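Local atomic coordinates of transcription antitermination protein NusB (Aquifex aeolicus, PDB entry 3R2C), a protein that probably binds the boxA antiterminator sequence of ribosomal RNA operons and takes part in transcription antitermination, as required for transcription of ribosomal RNA genes. Residues Ala7-Phe12 against Val108-Lys113; Arg17-Gly22 against Glu81-Arg86; Glu60-Ile65 against Trp72-Leu77. All blocks are in the same frame, centred on the assembly; numbering follows the deposited sequence.

Interaction 1: Ala7-Phe12 against Val108-Lys113; sequences ARDTAF and VDLVKK. With nucleotides of chain E.
Leu110 makes the apolar part of this contact, reaching from helix 100-114 to helix 3-21. Its two methyls divide the work. Leu110 CD1 rests near Phe12 CB, at 4.1 Å, and close to the backbone O of Arg8. Leu110 CD2 lies 3.3 Å from Asp9 OD1 and is also near the CA and CB of Asp9. Leu110 CG stands anti to its own carbonyl carbon (chi1 -77°), which sends the fork toward helix 3-21. The short segments cross at -56°, with axes 10.8 Å apart.

The polar link across the helices is indirect. Asp9 OD1 and Lys113 NZ are 4.5 Å apart, too far for a salt bridge. A water fills the role: it donates to Asp9 OD1 and accepts from Lys113 NZ. Asp9 OD1 also bonds Tyr114, and Asp9 OD2 pairs with Lys36 of helix 25-36.

Both segments meet RNA. Arg8 NH1 donates to O6 of G1 of chain E at 2.9 Å, with the base oxygen near the guanidinium plane. That guanidinium is held by salt bridges to Asp106, Glu91 and Glu99. Asp109 reads two bases. Asp109 OD2 accepts from N1 of G2 of chain E at 2.7 Å and also pairs with Lys5. Asp109 OD1 accepts from N2 of the same guanine, and from N4 of C5 of chain E at 2.8 Å. Lys112 bends at chi3 (48°), and Lys112 NZ donates to O2 of C5 of chain E at 2.9 Å and, at longer range, to N3. Val108 CG1 packs against the same cytosine. The arrangement is that of the all-helical NusB fold, with two crossing helices that together form part of its RNA-binding site.

Interaction 2: Arg17-Gly22 against Glu81-Arg86; sequences RWDLRG and ERNALR. With nucleotides of chain E.
Asp19 OD2 lies at the edge of the Arg82 guanidinium, close to its plane, and Arg86 NH1 is also at that edge. The Arg86 guanidinium has Arg82 CD over one face, offset toward the rim, with Asp19 CG and Asn83 OD1 at its edge. The Asp19 carboxylate stands steeply against its partners, 81° from the Arg82 guanidinium plane and 80° from the Asn83 amide plane.

Arg82 grips side-on, with two nitrogens on one oxygen. Arg82 NE donates to the syn lone pair of Asp19 OD2 at 2.8 Å. Arg82 NH2 reaches Asp19 OD2 at 3.2 Å, from above the carboxylate plane and less straight. Arg82 is bent at chi3 (54°), and this turns the NE edge to the acid. Asn83 ND2 donates to Asp19 OD2 at 2.9 Å on the anti side, somewhat out of the carboxylate plane. Arg86 NH1 completes the salt-bridge network at 3.2 Å from Asp19 OD2. Arg86 NH1 also donates to Asn83 OD1 at 3.0 Å, which helps to fix the amide rotation. A water joins Asp19 OD1 to Arg86 NH2. So much positive charge around one carboxylate would probably favour its ionised form.

On helix 79-94, Glu81 OE2 accepts from N3 of U8 of chain E at 2.7 Å.

The contact ties the C-terminal end of helix 3-21 to helix 79-94. Helix 58-66 flanks it: Arg86 bonds Asp62 and packs on Ile58 and Ile61. Trp18 leans on helix 25-36, while Leu85 faces helix 117-137.

Interaction 3: Glu60-Ile65 against Trp72-Leu77; sequences EIDSII and WSIDRL. With nucleotides of chain E.
Ile74 sets its CG1 anti to the backbone N (chi1 -158°). With chi2 also extended, the CD1 methyl lies at the far end, against helix 58-66. Ile65 has CG1 beside the backbone N (chi1 -70°), which puts CG2 anti to that N and facing Ile74. The two meet at 3.8 Å, Ile65 CG2 to Ile74 CD1, with the side chains at about a right angle. Ile65 CD1 lies a little farther from the same methyl.

Asp62 comes from one helical turn earlier. Asp62 OD1 is 3.6 Å from Ile74 CD1, and the CG and CB of Asp62 also touch that methyl. The charge of Asp62 is met outside the contact, by Arg86 through OD2.

Within the loop, Ser73 OG donates to Asp75 OD1. Leu77 passes the RNA, with Leu77 CA 3.4 Å from O4 of U8 of chain E.

Polar bonds hold the loop nearby: Glu66 accepts from Ile74 N, and Arg82 NH1 donates to Ile74 O and Leu77 O. Between the segments only van der Waals contacts form, nearly all of them to the one methyl Ile74 CD1, which lies between an isoleucine and a carboxylate.

From the N terminus, helix 3-21 enters interaction 1 first and interaction 2 nearly three turns later. Interaction 3 closes the smallest loop, between helix 58-66 and the segment before helix 79-94. It is nested inside the loop that interaction 2 closes from helix 3-21 to helix 79-94. That loop is nested in turn inside the one that interaction 1 closes from helix 3-21 to helix 100-114. None cross. Interactions 1 and 2 touch through Val111 and Phe12 against Ala84. Interactions 2 and 3 touch through a salt bridge and Leu85 on Leu77. Interactions 1 and 3 do not touch; interaction 2, whose second segment lies on helix 79-94, touches both.

Interaction 1: Ala7-Phe12 against Val108-Lys113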
loop_
_atom_site.group_PDB
_atom_site.type_symbol
_atom_site.label_atom_id
_atom_site.label_comp_id
_atom_site.label_asym_id
_atom_site.label_seq_id
_atom_site.Cartn_x
_atom_site.Cartn_y
_atom_site.Cartn_z
ATOM N N ALA A 7 8.921 10.723 3.520
ATOM C CA ALA A 7 7.629 10.813 4.218
ATOM C C ALA A 7 6.507 10.205 3.372
ATOM O O ALA A 7 5.591 9.575 3.901
ATOM C CB ALA A 7 7.310 12.259 4.549
ATOM N N ARG A 8 6.584 10.401 2.059
ATOM C CA ARG A 8 5.625 9.792 1.134
ATOM C C ARG A 8 5.748 8.267 1.120
ATOM O O ARG A 8 4.740 7.562 1.041
ATOM C CB ARG A 8 5.815 10.365 -0.273
ATOM C CG ARG A 8 5.352 11.810 -0.351
ATOM C CD ARG A 8 5.801 12.511 -1.642
ATOM N NE ARG A 8 5.505 13.943 -1.564
ATOM C CZ ARG A 8 6.380 14.915 -1.811
ATOM N NH1 ARG A 8 7.623 14.627 -2.214
ATOM N NH2 ARG A 8 6.006 16.180 -1.681
ATOM N N ASP A 9 6.970 7.751 1.207
ATOM C CA ASP A 9 7.138 6.305 1.328
ATOM C C ASP A 9 6.486 5.773 2.622
ATOM O O ASP A 9 5.768 4.766 2.608
ATOM C CB ASP A 9 8.617 5.917 1.283
ATOM C CG ASP A 9 8.833 4.424 1.555
ATOM O OD1 ASP A 9 8.607 3.611 0.633
ATOM O OD2 ASP A 9 9.208 4.055 2.691
ATOM N N THR A 10 6.718 6.455 3.738
ATOM C CA THR A 10 6.085 6.058 4.999
ATOM C C THR A 10 4.567 6.046 4.874
ATOM O O THR A 10 3.909 5.077 5.262
ATOM C CB THR A 10 6.493 7.011 6.135
ATOM O OG1 THR A 10 7.910 6.916 6.330
ATOM C CG2 THR A 10 5.768 6.665 7.428
ATOM N N ALA A 11 4.013 7.130 4.339
ATOM C CA ALA A 11 2.572 7.278 4.230
ATOM C C ALA A 11 1.995 6.210 3.296
ATOM O O ALA A 11 0.950 5.614 3.594
ATOM C CB ALA A 11 2.218 8.676 3.716
ATOM N N PHE A 12 2.676 5.959 2.175
ATOM C CA PHE A 12 2.234 4.900 1.263
ATOM C C PHE A 12 2.182 3.533 1.967
ATOM O O PHE A 12 1.201 2.784 1.829
ATOM C CB PHE A 12 3.146 4.786 0.039
ATOM C CG PHE A 12 2.949 3.502 -0.710
ATOM C CD1 PHE A 12 1.915 3.377 -1.620
ATOM C CD2 PHE A 12 3.786 2.409 -0.481
ATOM C CE1 PHE A 12 1.707 2.174 -2.300
ATOM C CE2 PHE A 12 3.590 1.216 -1.149
ATOM C CZ PHE A 12 2.538 1.096 -2.061
ATOM N N VAL A 108 5.142 7.973 -8.545
ATOM C CA VAL A 108 5.459 7.036 -9.610
ATOM C C VAL A 108 6.729 6.221 -9.282
ATOM O O VAL A 108 6.802 5.033 -9.601
ATOM C CB VAL A 108 5.562 7.785 -10.982
ATOM C CG1 VAL A 108 6.030 6.857 -12.105
ATOM C CG2 VAL A 108 4.203 8.409 -11.335
ATOM N N ASP A 109 7.710 6.836 -8.622
ATOM C CA ASP A 109 8.883 6.088 -8.145
ATOM C C ASP A 109 8.451 4.942 -7.227
ATOM O O ASP A 109 8.984 3.832 -7.316
ATOM C CB ASP A 109 9.854 6.968 -7.346
ATOM C CG ASP A 109 10.917 7.638 -8.209
ATOM O OD1 ASP A 109 10.939 7.447 -9.441
ATOM O OD2 ASP A 109 11.763 8.349 -7.630
ATOM N N LEU A 110 7.518 5.223 -6.317
ATOM C CA LEU A 110 7.051 4.204 -5.379
ATOM C C LEU A 110 6.367 3.074 -6.126
ATOM O O LEU A 110 6.537 1.895 -5.796
ATOM C CB LEU A 110 6.046 4.800 -4.387
ATOM C CG LEU A 110 6.640 5.647 -3.265
ATOM C CD1 LEU A 110 5.565 6.573 -2.700
ATOM C CD2 LEU A 110 7.234 4.779 -2.172
ATOM N N VAL A 111 5.544 3.437 -7.106
ATOM C CA VAL A 111 4.818 2.418 -7.863
ATOM C C VAL A 111 5.809 1.554 -8.648
ATOM O O VAL A 111 5.689 0.325 -8.709
ATOM C CB VAL A 111 3.778 3.043 -8.796
ATOM C CG1 VAL A 111 3.144 1.962 -9.680
ATOM C CG2 VAL A 111 2.702 3.774 -7.962
ATOM N N LYS A 112 6.818 2.196 -9.217
ATOM C CA LYS A 112 7.813 1.471 -9.985
ATOM C C LYS A 112 8.658 0.580 -9.081
ATOM O O LYS A 112 9.116 -0.482 -9.489
ATOM C CB LYS A 112 8.676 2.459 -10.768
ATOM C CG LYS A 112 7.957 2.946 -12.023
ATOM C CD LYS A 112 8.601 4.179 -12.633
ATOM C CE LYS A 112 10.098 4.050 -12.776
ATOM N NZ LYS A 112 10.645 5.205 -13.546
ATOM N N LYS A 113 8.837 0.998 -7.837
ATOM C CA LYS A 113 9.688 0.260 -6.918
ATOM C C LYS A 113 9.005 -0.997 -6.394
ATOM O O LYS A 113 9.646 -2.037 -6.280
ATOM C CB LYS A 113 10.081 1.141 -5.738
ATOM C CG LYS A 113 10.875 0.421 -4.646
ATOM C CD LYS A 113 11.136 1.394 -3.506
ATOM C CE LYS A 113 12.230 0.917 -2.564
ATOM N NZ LYS A 113 12.254 1.746 -1.313
ATOM P P C E 5 7.411 13.751 -17.438
ATOM O OP1 C E 5 8.832 13.920 -17.808
ATOM O OP2 C E 5 6.408 14.672 -18.018
ATOM O "O5'" C E 5 6.965 12.246 -17.685
ATOM C "C5'" C E 5 7.567 11.468 -18.700
ATOM C "C4'" C E 5 7.422 9.997 -18.422
ATOM O "O4'" C E 5 8.223 9.640 -17.250
ATOM C "C3'" C E 5 5.989 9.516 -18.132
ATOM O "O3'" C E 5 5.750 8.277 -18.815
ATOM C "C2'" C E 5 6.005 9.298 -16.614
ATOM O "O2'" C E 5 5.077 8.346 -16.144
ATOM C "C1'" C E 5 7.442 8.838 -16.392
ATOM N N1 C E 5 7.925 8.961 -14.983
ATOM C C2 C E 5 8.760 7.951 -14.481
ATOM O O2 C E 5 9.128 7.049 -15.237
ATOM N N3 C E 5 9.186 7.980 -13.199
ATOM C C4 C E 5 8.783 8.946 -12.389
ATOM N N4 C E 5 9.235 8.900 -11.130
ATOM C C5 C E 5 7.916 9.982 -12.847
ATOM C C6 C E 5 7.509 9.937 -14.131
ATOM P P G E 2 17.918 17.929 -8.425
ATOM O OP1 G E 2 19.130 17.145 -8.604
ATOM O OP2 G E 2 18.010 19.411 -8.396
ATOM O "O5'" G E 2 16.825 17.470 -9.482
ATOM C "C5'" G E 2 17.091 17.433 -10.873
ATOM C "C4'" G E 2 16.152 16.473 -11.570
ATOM O "O4'" G E 2 16.459 15.110 -11.173
ATOM C "C3'" G E 2 14.670 16.621 -11.219
ATOM O "O3'" G E 2 14.036 17.674 -11.921
ATOM C "C2'" G E 2 14.107 15.246 -11.555
ATOM O "O2'" G E 2 13.863 15.122 -12.948
ATOM C "C1'" G E 2 15.277 14.330 -11.173
ATOM N N9 G E 2 15.100 13.727 -9.834
ATOM C C8 G E 2 15.518 14.219 -8.626
ATOM N N7 G E 2 15.179 13.451 -7.627
ATOM C C5 G E 2 14.491 12.395 -8.206
ATOM C C6 G E 2 13.886 11.255 -7.612
ATOM O O6 G E 2 13.851 10.948 -6.407
ATOM N N1 G E 2 13.302 10.426 -8.564
ATOM C C2 G E 2 13.284 10.681 -9.913
ATOM N N2 G E 2 12.677 9.760 -10.663
ATOM N N3 G E 2 13.842 11.747 -10.480
ATOM C C4 G E 2 14.426 12.555 -9.571
ATOM O "O5'" G E 1 17.279 19.317 -3.160
ATOM C "C5'" G E 1 18.024 18.146 -3.478
ATOM C "C4'" G E 1 17.446 17.432 -4.672
ATOM O "O4'" G E 1 16.140 16.886 -4.320
ATOM C "C3'" G E 1 17.199 18.301 -5.898
ATOM O "O3'" G E 1 17.251 17.456 -7.043
ATOM C "C2'" G E 1 15.760 18.763 -5.655
ATOM O "O2'" G E 1 15.081 19.257 -6.791
ATOM C "C1'" G E 1 15.145 17.461 -5.140
ATOM N N9 G E 1 13.932 17.612 -4.339
ATOM C C8 G E 1 13.477 18.592 -3.483
ATOM N N7 G E 1 12.321 18.280 -2.941
ATOM C C5 G E 1 12.012 17.030 -3.463
ATOM C C6 G E 1 10.896 16.159 -3.277
ATOM O O6 G E 1 9.910 16.339 -2.575
ATOM N N1 G E 1 11.003 14.978 -4.009
ATOM C C2 G E 1 12.058 14.681 -4.835
ATOM N N2 G E 1 12.035 13.516 -5.489
ATOM N N3 G E 1 13.086 15.482 -5.024
ATOM C C4 G E 1 12.995 16.620 -4.319
HETATM O O HOH W 1 10.641 4.036 -1.405
#

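Interaction 2: Arg17-Gly22 against Glu81-Arg86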
loop_
_atom_site.group_PDB
_atom_site.type_symbol
_atom_site.label_atom_id
_atom_site.label_comp_id
_atom_site.label_asym_id
_atom_site.label_seq_id
_atom_site.Cartn_x
_atom_site.Cartn_y
_atom_site.Cartn_z
ATOM N N ARG A 17 -0.828 -0.997 4.073
ATOM C CA ARG A 17 -1.170 -1.903 5.173
ATOM C C ARG A 17 -2.608 -1.771 5.639
ATOM O O ARG A 17 -3.256 -2.758 5.999
ATOM C CB ARG A 17 -0.261 -1.651 6.370
ATOM C CG ARG A 17 0.968 -2.491 6.329
ATOM C CD ARG A 17 1.971 -2.060 7.371
ATOM N NE ARG A 17 3.316 -2.353 6.904
ATOM C CZ ARG A 17 4.378 -2.445 7.691
ATOM N NH1 ARG A 17 4.252 -2.283 8.998
ATOM N NH2 ARG A 17 5.553 -2.726 7.157
ATOM N N TRP A 18 -3.102 -0.545 5.650
ATOM C CA TRP A 18 -4.469 -0.266 6.092
ATOM C C TRP A 18 -5.441 -0.963 5.135
ATOM O O TRP A 18 -6.404 -1.608 5.557
ATOM C CB TRP A 18 -4.680 1.244 6.070
ATOM C CG TRP A 18 -6.012 1.722 6.539
ATOM C CD1 TRP A 18 -6.723 1.279 7.611
ATOM C CD2 TRP A 18 -6.781 2.773 5.950
ATOM N NE1 TRP A 18 -7.888 1.993 7.729
ATOM C CE2 TRP A 18 -7.946 2.922 6.717
ATOM C CE3 TRP A 18 -6.588 3.611 4.852
ATOM C CZ2 TRP A 18 -8.925 3.856 6.415
ATOM C CZ3 TRP A 18 -7.558 4.539 4.547
ATOM C CH2 TRP A 18 -8.707 4.664 5.331
ATOM N N ASP A 19 -5.144 -0.870 3.844
ATOM C CA ASP A 19 -5.997 -1.454 2.817
ATOM C C ASP A 19 -6.042 -2.970 3.014
ATOM O O ASP A 19 -7.096 -3.601 2.910
ATOM C CB ASP A 19 -5.451 -1.099 1.427
ATOM C CG ASP A 19 -6.528 -1.119 0.349
ATOM O OD1 ASP A 19 -7.711 -1.308 0.669
ATOM O OD2 ASP A 19 -6.192 -0.959 -0.832
ATOM N N LEU A 20 -4.890 -3.548 3.338
ATOM C CA LEU A 20 -4.769 -4.994 3.480
ATOM C C LEU A 20 -5.305 -5.544 4.797
ATOM O O LEU A 20 -5.817 -6.665 4.836
ATOM C CB LEU A 20 -3.309 -5.404 3.344
ATOM C CG LEU A 20 -2.834 -5.372 1.893
ATOM C CD1 LEU A 20 -1.324 -5.369 1.839
ATOM C CD2 LEU A 20 -3.425 -6.546 1.153
ATOM N N ARG A 21 -5.197 -4.768 5.865
ATOM C CA ARG A 21 -5.503 -5.281 7.204
ATOM C C ARG A 21 -6.754 -4.678 7.827
ATOM O O ARG A 21 -7.399 -5.319 8.646
ATOM C CB ARG A 21 -4.319 -5.051 8.133
ATOM C CG ARG A 21 -3.177 -6.016 7.857
ATOM C CD ARG A 21 -1.903 -5.589 8.526
ATOM N NE ARG A 21 -2.031 -5.443 9.981
ATOM C CZ ARG A 21 -1.033 -5.017 10.753
ATOM N NH1 ARG A 21 0.143 -4.718 10.200
ATOM N NH2 ARG A 21 -1.206 -4.876 12.062
ATOM N N GLY A 22 -7.070 -3.439 7.471
ATOM C CA GLY A 22 -8.262 -2.781 7.982
ATOM C C GLY A 22 -8.168 -2.440 9.456
ATOM O O GLY A 22 -9.170 -2.331 10.148
ATOM N N GLU A 81 -1.129 0.313 -6.733
ATOM C CA GLU A 81 -1.647 1.423 -7.541
ATOM C C GLU A 81 -2.737 2.210 -6.801
ATOM O O GLU A 81 -2.752 3.441 -6.819
ATOM C CB GLU A 81 -2.209 0.902 -8.864
ATOM C CG GLU A 81 -1.161 0.274 -9.776
ATOM C CD GLU A 81 -0.997 -1.226 -9.571
ATOM O OE1 GLU A 81 -1.011 -1.712 -8.419
ATOM O OE2 GLU A 81 -0.843 -1.933 -10.586
ATOM N N ARG A 82 -3.641 1.506 -6.133
ATOM C CA ARG A 82 -4.771 2.177 -5.500
ATOM C C ARG A 82 -4.275 3.060 -4.360
ATOM O O ARG A 82 -4.710 4.182 -4.205
ATOM C CB ARG A 82 -5.825 1.169 -5.016
ATOM C CG ARG A 82 -6.910 1.746 -4.098
ATOM C CD ARG A 82 -8.028 0.703 -3.806
ATOM N NE ARG A 82 -7.457 -0.536 -3.283
ATOM C CZ ARG A 82 -7.313 -1.663 -3.975
ATOM N NH1 ARG A 82 -7.756 -1.759 -5.226
ATOM N NH2 ARG A 82 -6.738 -2.714 -3.402
ATOM N N ASN A 83 -3.325 2.576 -3.583
ATOM C CA ASN A 83 -2.851 3.371 -2.456
ATOM C C ASN A 83 -1.852 4.466 -2.828
ATOM O O ASN A 83 -1.803 5.521 -2.183
ATOM C CB ASN A 83 -2.372 2.425 -1.361
ATOM C CG ASN A 83 -3.533 1.647 -0.790
ATOM O OD1 ASN A 83 -4.383 2.233 -0.155
ATOM N ND2 ASN A 83 -3.615 0.353 -1.074
ATOM N N ALA A 84 -1.115 4.259 -3.911
ATOM C CA ALA A 84 -0.263 5.320 -4.429
ATOM C C ALA A 84 -1.130 6.449 -4.988
ATOM O O ALA A 84 -0.797 7.630 -4.827
ATOM C CB ALA A 84 0.698 4.787 -5.497
ATOM N N LEU A 85 -2.236 6.091 -5.646
ATOM C CA LEU A 85 -3.185 7.083 -6.147
ATOM C C LEU A 85 -3.881 7.813 -4.999
ATOM O O LEU A 85 -4.107 9.009 -5.073
ATOM C CB LEU A 85 -4.235 6.447 -7.085
ATOM C CG LEU A 85 -3.716 6.208 -8.519
ATOM C CD1 LEU A 85 -4.642 5.280 -9.316
ATOM C CD2 LEU A 85 -3.516 7.532 -9.247
ATOM N N ARG A 86 -4.222 7.103 -3.935
ATOM C CA ARG A 86 -4.893 7.757 -2.824
ATOM C C ARG A 86 -3.962 8.802 -2.228
ATOM O O ARG A 86 -4.378 9.907 -1.877
ATOM C CB ARG A 86 -5.290 6.741 -1.756
ATOM C CG ARG A 86 -6.564 5.952 -2.094
ATOM C CD ARG A 86 -6.625 4.622 -1.317
ATOM N NE ARG A 86 -7.977 4.073 -1.312
ATOM C CZ ARG A 86 -8.304 2.861 -0.880
ATOM N NH1 ARG A 86 -7.376 2.021 -0.433
ATOM N NH2 ARG A 86 -9.569 2.489 -0.899
ATOM P P U E 8 -4.755 1.159 -19.989
ATOM O OP1 U E 8 -4.357 1.521 -21.377
ATOM O OP2 U E 8 -6.180 0.847 -19.709
ATOM O "O5'" U E 8 -3.826 -0.009 -19.437
ATOM C "C5'" U E 8 -2.446 0.221 -19.197
ATOM C "C4'" U E 8 -1.808 -0.927 -18.454
ATOM O "O4'" U E 8 -1.849 -0.677 -17.013
ATOM C "C3'" U E 8 -2.467 -2.302 -18.662
ATOM O "O3'" U E 8 -1.457 -3.302 -18.767
ATOM C "C2'" U E 8 -3.230 -2.508 -17.358
ATOM O "O2'" U E 8 -3.491 -3.856 -17.034
ATOM C "C1'" U E 8 -2.260 -1.868 -16.381
ATOM N N1 U E 8 -2.825 -1.578 -15.042
ATOM C C2 U E 8 -1.915 -1.724 -14.005
ATOM O O2 U E 8 -0.734 -1.992 -14.176
ATOM N N3 U E 8 -2.435 -1.507 -12.758
ATOM C C4 U E 8 -3.742 -1.192 -12.443
ATOM O O4 U E 8 -4.039 -1.035 -11.261
ATOM C C5 U E 8 -4.633 -1.088 -13.564
ATOM C C6 U E 8 -4.155 -1.297 -14.797
HETATM O O HOH W 2 -9.911 -0.446 -0.672
#

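Interaction 3: Glu60-Ile65 against Trp72-Leu77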
loop_
_atom_site.group_PDB
_atom_site.type_symbol
_atom_site.label_atom_id
_atom_site.label_comp_id
_atom_site.label_asym_id
_atom_site.label_seq_id
_atom_site.Cartn_x
_atom_site.Cartn_y
_atom_site.Cartn_z
ATOM N N GLU A 60 -14.074 10.538 -0.424
ATOM C CA GLU A 60 -14.041 11.500 -1.520
ATOM C C GLU A 60 -12.851 11.204 -2.441
ATOM O O GLU A 60 -12.937 11.341 -3.653
ATOM C CB GLU A 60 -13.945 12.935 -0.998
ATOM C CG GLU A 60 -14.054 13.973 -2.096
ATOM C CD GLU A 60 -14.138 15.400 -1.570
ATOM O OE1 GLU A 60 -14.093 15.607 -0.334
ATOM O OE2 GLU A 60 -14.248 16.319 -2.413
ATOM N N ILE A 61 -11.735 10.791 -1.865
ATOM C CA ILE A 61 -10.547 10.471 -2.670
ATOM C C ILE A 61 -10.858 9.307 -3.632
ATOM O O ILE A 61 -10.557 9.359 -4.817
ATOM C CB ILE A 61 -9.348 10.139 -1.753
ATOM C CG1 ILE A 61 -8.825 11.439 -1.117
ATOM C CG2 ILE A 61 -8.243 9.423 -2.532
ATOM C CD1 ILE A 61 -7.825 11.234 0.011
ATOM N N ASP A 62 -11.505 8.272 -3.116
ATOM C CA ASP A 62 -11.849 7.113 -3.932
ATOM C C ASP A 62 -12.826 7.500 -5.057
ATOM O O ASP A 62 -12.741 6.996 -6.169
ATOM C CB ASP A 62 -12.442 6.004 -3.041
ATOM C CG ASP A 62 -11.358 5.253 -2.236
ATOM O OD1 ASP A 62 -10.164 5.632 -2.329
ATOM O OD2 ASP A 62 -11.690 4.289 -1.507
ATOM N N SER A 63 -13.761 8.385 -4.750
ATOM C CA SER A 63 -14.708 8.871 -5.756
ATOM C C SER A 63 -13.998 9.674 -6.850
ATOM O O SER A 63 -14.289 9.535 -8.043
ATOM C CB SER A 63 -15.768 9.739 -5.080
ATOM O OG SER A 63 -16.620 10.329 -6.034
ATOM N N ILE A 64 -13.075 10.538 -6.445
ATOM C CA ILE A 64 -12.323 11.334 -7.414
ATOM C C ILE A 64 -11.535 10.419 -8.349
ATOM O O ILE A 64 -11.507 10.616 -9.555
ATOM C CB ILE A 64 -11.364 12.291 -6.706
ATOM C CG1 ILE A 64 -12.169 13.434 -6.076
ATOM C CG2 ILE A 64 -10.310 12.807 -7.688
ATOM C CD1 ILE A 64 -11.418 14.201 -5.029
ATOM N N ILE A 65 -10.905 9.402 -7.783
ATOM C CA ILE A 65 -10.160 8.437 -8.577
ATOM C C ILE A 65 -11.102 7.699 -9.536
ATOM O O ILE A 65 -10.818 7.586 -10.722
ATOM C CB ILE A 65 -9.413 7.441 -7.656
ATOM C CG1 ILE A 65 -8.255 8.163 -6.933
ATOM C CG2 ILE A 65 -8.898 6.242 -8.444
ATOM C CD1 ILE A 65 -7.701 7.359 -5.738
ATOM N N TRP A 72 -14.545 1.525 -14.299
ATOM C CA TRP A 72 -14.065 0.486 -13.399
ATOM C C TRP A 72 -14.318 0.885 -11.932
ATOM O O TRP A 72 -14.343 2.070 -11.586
ATOM C CB TRP A 72 -12.603 0.128 -13.709
ATOM C CG TRP A 72 -12.389 -0.274 -15.180
ATOM C CD1 TRP A 72 -12.243 0.574 -16.244
ATOM C CD2 TRP A 72 -12.299 -1.607 -15.728
ATOM N NE1 TRP A 72 -12.071 -0.136 -17.407
ATOM C CE2 TRP A 72 -12.101 -1.475 -17.120
ATOM C CE3 TRP A 72 -12.368 -2.893 -15.179
ATOM C CZ2 TRP A 72 -11.970 -2.578 -17.971
ATOM C CZ3 TRP A 72 -12.238 -3.991 -16.029
ATOM C CH2 TRP A 72 -12.041 -3.824 -17.408
ATOM N N SER A 73 -14.515 -0.113 -11.080
ATOM C CA SER A 73 -14.582 0.135 -9.652
ATOM C C SER A 73 -13.127 0.178 -9.129
ATOM O O SER A 73 -12.208 -0.404 -9.736
ATOM C CB SER A 73 -15.456 -0.909 -8.924
ATOM O OG SER A 73 -15.152 -2.245 -9.291
ATOM N N ILE A 74 -12.901 0.906 -8.038
ATOM C CA ILE A 74 -11.535 1.111 -7.559
ATOM C C ILE A 74 -10.934 -0.187 -7.005
ATOM O O ILE A 74 -9.717 -0.326 -6.921
ATOM C CB ILE A 74 -11.473 2.235 -6.505
ATOM C CG1 ILE A 74 -10.052 2.817 -6.424
ATOM C CG2 ILE A 74 -11.956 1.720 -5.154
ATOM C CD1 ILE A 74 -9.927 4.028 -5.493
ATOM N N ASP A 75 -11.777 -1.158 -6.662
ATOM C CA ASP A 75 -11.259 -2.461 -6.241
ATOM C C ASP A 75 -10.537 -3.221 -7.374
ATOM O O ASP A 75 -9.852 -4.205 -7.114
ATOM C CB ASP A 75 -12.357 -3.321 -5.602
ATOM C CG ASP A 75 -13.571 -3.534 -6.515
ATOM O OD1 ASP A 75 -13.448 -3.472 -7.758
ATOM O OD2 ASP A 75 -14.659 -3.796 -5.964
ATOM N N ARG A 76 -10.670 -2.754 -8.616
ATOM C CA ARG A 76 -9.943 -3.349 -9.753
ATOM C C ARG A 76 -8.446 -3.101 -9.699
ATOM O O ARG A 76 -7.654 -3.909 -10.183
ATOM C CB ARG A 76 -10.426 -2.757 -11.072
ATOM C CG ARG A 76 -11.787 -3.179 -11.491
ATOM C CD ARG A 76 -11.714 -4.379 -12.408
ATOM N NE ARG A 76 -13.047 -4.921 -12.665
ATOM C CZ ARG A 76 -13.274 -6.039 -13.336
ATOM N NH1 ARG A 76 -12.258 -6.734 -13.828
ATOM N NH2 ARG A 76 -14.520 -6.470 -13.505
ATOM N N LEU A 77 -8.054 -1.955 -9.155
ATOM C CA LEU A 77 -6.638 -1.587 -9.120
ATOM C C LEU A 77 -5.828 -2.532 -8.250
ATOM O O LEU A 77 -6.349 -3.123 -7.314
ATOM C CB LEU A 77 -6.497 -0.160 -8.594
ATOM C CG LEU A 77 -7.328 0.898 -9.333
ATOM C CD1 LEU A 77 -6.801 2.296 -8.994
ATOM C CD2 LEU A 77 -7.298 0.667 -10.823
ATOM P P U E 8 -4.755 1.159 -19.989
ATOM O OP1 U E 8 -4.357 1.521 -21.377
ATOM O OP2 U E 8 -6.180 0.847 -19.709
ATOM O "O5'" U E 8 -3.826 -0.009 -19.437
ATOM C "C5'" U E 8 -2.446 0.221 -19.197
ATOM C "C4'" U E 8 -1.808 -0.927 -18.454
ATOM O "O4'" U E 8 -1.849 -0.677 -17.013
ATOM C "C3'" U E 8 -2.467 -2.302 -18.662
ATOM O "O3'" U E 8 -1.457 -3.302 -18.767
ATOM C "C2'" U E 8 -3.230 -2.508 -17.358
ATOM O "O2'" U E 8 -3.491 -3.856 -17.034
ATOM C "C1'" U E 8 -2.260 -1.868 -16.381
ATOM N N1 U E 8 -2.825 -1.578 -15.042
ATOM C C2 U E 8 -1.915 -1.724 -14.005
ATOM O O2 U E 8 -0.734 -1.992 -14.176
ATOM N N3 U E 8 -2.435 -1.507 -12.758
ATOM C C4 U E 8 -3.742 -1.192 -12.443
ATOM O O4 U E 8 -4.039 -1.035 -11.261
ATOM C C5 U E 8 -4.633 -1.088 -13.564
ATOM C C6 U E 8 -4.155 -1.297 -14.797
#